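Local structure of insecticidal crystal protein Cry35Ab1 (Bacillus thuringiensis, 4JP0) at residues Y321-N324 and G325-R329. The protein forms one component of a binary insecticidal toxin active on western corn rootworm, whose larval midgut epithelium is probably the main target. Numbering follows the deposited sequence.
Sequences YRYN and GSEIR
Tyr321 and Arg329 face each other as a non-hydrogen-bonded pair near the turn of an antiparallel beta hairpin, and here the packing is close. Arg329 CG lies over one face of the tyrosine ring, a CH-pi contact 4.1 Å from the centroid, before the chain bends at chi3 (63°) and carries the guanidinium away. Glu327 CB touches Tyr321 CD2 (3.7 Å); its OE1 sits above the opposite face, toward the rim, salt-bridged to Lys206, which also makes a cation-pi contact with Tyr321. Glu327 pairs likewise with Tyr323, CG meeting that ring at its edge, in plane. Between these pairs, Arg322 and Ile328 bond through their backbones, their side chains on the face away from Tyr321.

The turn is the exposed end. Asn324 N donates to Ser326 O, and Ser326 OG donates in the carbonyl plane of Asn324, onto a lone pair of OD1 (2.9 Å). Gly325 has positive phi (94°); its N and that of Ser326 lie over one face of the Tyr323 ring.

The turn links strands 307-323 and 327-346 of a four-stranded antiparallel sheet, 307-323 lying between 202-221 and the outermost 327-346. Arg322 lies against Tyr203 of strand 202-221, its NE salt-bridged to Asp188.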
# COMPACT_ATOMS: atom_id res chain seq x y z
N TYR A 321 1.23 9.89 -0.41
CA TYR A 321 0.87 11.31 -0.38
C TYR A 321 -0.20 11.67 0.65
O TYR A 321 -1.20 10.93 0.81
CB TYR A 321 0.29 11.70 -1.74
CG TYR A 321 1.22 11.44 -2.93
CD1 TYR A 321 1.34 10.16 -3.46
CD2 TYR A 321 1.98 12.46 -3.48
CE1 TYR A 321 2.17 9.91 -4.50
CE2 TYR A 321 2.82 12.21 -4.57
CZ TYR A 321 2.92 10.93 -5.06
OH TYR A 321 3.77 10.65 -6.12
N ARG A 322 0.03 12.79 1.34
CA ARG A 322 -1.01 13.40 2.15
C ARG A 322 -1.98 13.98 1.13
O ARG A 322 -1.57 14.32 0.02
CB ARG A 322 -0.51 14.63 2.87
CG ARG A 322 0.32 14.43 4.04
CD ARG A 322 0.46 15.72 4.88
NE ARG A 322 1.67 15.61 5.67
CZ ARG A 322 2.48 16.60 5.95
NH1 ARG A 322 2.21 17.84 5.53
NH2 ARG A 322 3.56 16.34 6.68
N TYR A 323 -3.25 14.12 1.48
CA TYR A 323 -4.15 14.76 0.53
C TYR A 323 -5.00 15.77 1.19
O TYR A 323 -5.97 15.35 1.90
CB TYR A 323 -5.10 13.81 -0.19
CG TYR A 323 -5.81 14.58 -1.30
CD1 TYR A 323 -5.21 14.72 -2.54
CD2 TYR A 323 -7.02 15.23 -1.08
CE1 TYR A 323 -5.81 15.41 -3.55
CE2 TYR A 323 -7.65 15.96 -2.13
CZ TYR A 323 -7.02 16.03 -3.36
OH TYR A 323 -7.56 16.71 -4.43
N ASN A 324 -4.62 17.05 0.91
CA ASN A 324 -5.15 18.33 1.43
C ASN A 324 -5.74 19.26 0.37
O ASN A 324 -5.56 20.47 0.50
CB ASN A 324 -3.98 19.18 2.02
CG ASN A 324 -3.11 19.93 0.92
OD1 ASN A 324 -3.14 19.59 -0.26
ND2 ASN A 324 -2.34 20.95 1.34
N GLY A 325 -6.43 18.74 -0.64
CA GLY A 325 -6.83 19.57 -1.76
C GLY A 325 -5.78 19.46 -2.87
O GLY A 325 -6.01 19.94 -3.97
N SER A 326 -4.62 18.91 -2.51
CA SER A 326 -3.53 18.60 -3.42
C SER A 326 -2.73 17.49 -2.77
O SER A 326 -2.90 17.23 -1.59
CB SER A 326 -2.63 19.82 -3.70
OG SER A 326 -1.68 20.05 -2.67
N GLU A 327 -1.88 16.81 -3.55
CA GLU A 327 -1.11 15.69 -3.05
C GLU A 327 0.26 16.17 -2.56
O GLU A 327 0.99 16.85 -3.32
CB GLU A 327 -0.89 14.67 -4.18
CG GLU A 327 -2.22 14.13 -4.73
CD GLU A 327 -2.05 13.27 -5.95
OE1 GLU A 327 -0.93 13.14 -6.47
OE2 GLU A 327 -3.04 12.69 -6.39
N ILE A 328 0.64 15.79 -1.35
CA ILE A 328 1.96 16.13 -0.81
C ILE A 328 2.71 14.82 -0.54
O ILE A 328 2.30 14.04 0.29
CB ILE A 328 1.82 16.95 0.52
CG1 ILE A 328 1.15 18.29 0.20
CG2 ILE A 328 3.21 17.19 1.16
CD1 ILE A 328 0.75 19.11 1.46
N ARG A 329 3.78 14.57 -1.27
CA ARG A 329 4.47 13.30 -1.13
C ARG A 329 5.26 13.26 0.17
O ARG A 329 6.01 14.21 0.46
CB ARG A 329 5.42 13.07 -2.34
CG ARG A 329 5.87 11.63 -2.49
CD ARG A 329 6.80 11.39 -3.70
NE ARG A 329 8.04 12.14 -3.55
CZ ARG A 329 8.76 12.66 -4.53
NH1 ARG A 329 8.40 12.50 -5.79
NH2 ARG A 329 9.87 13.33 -4.25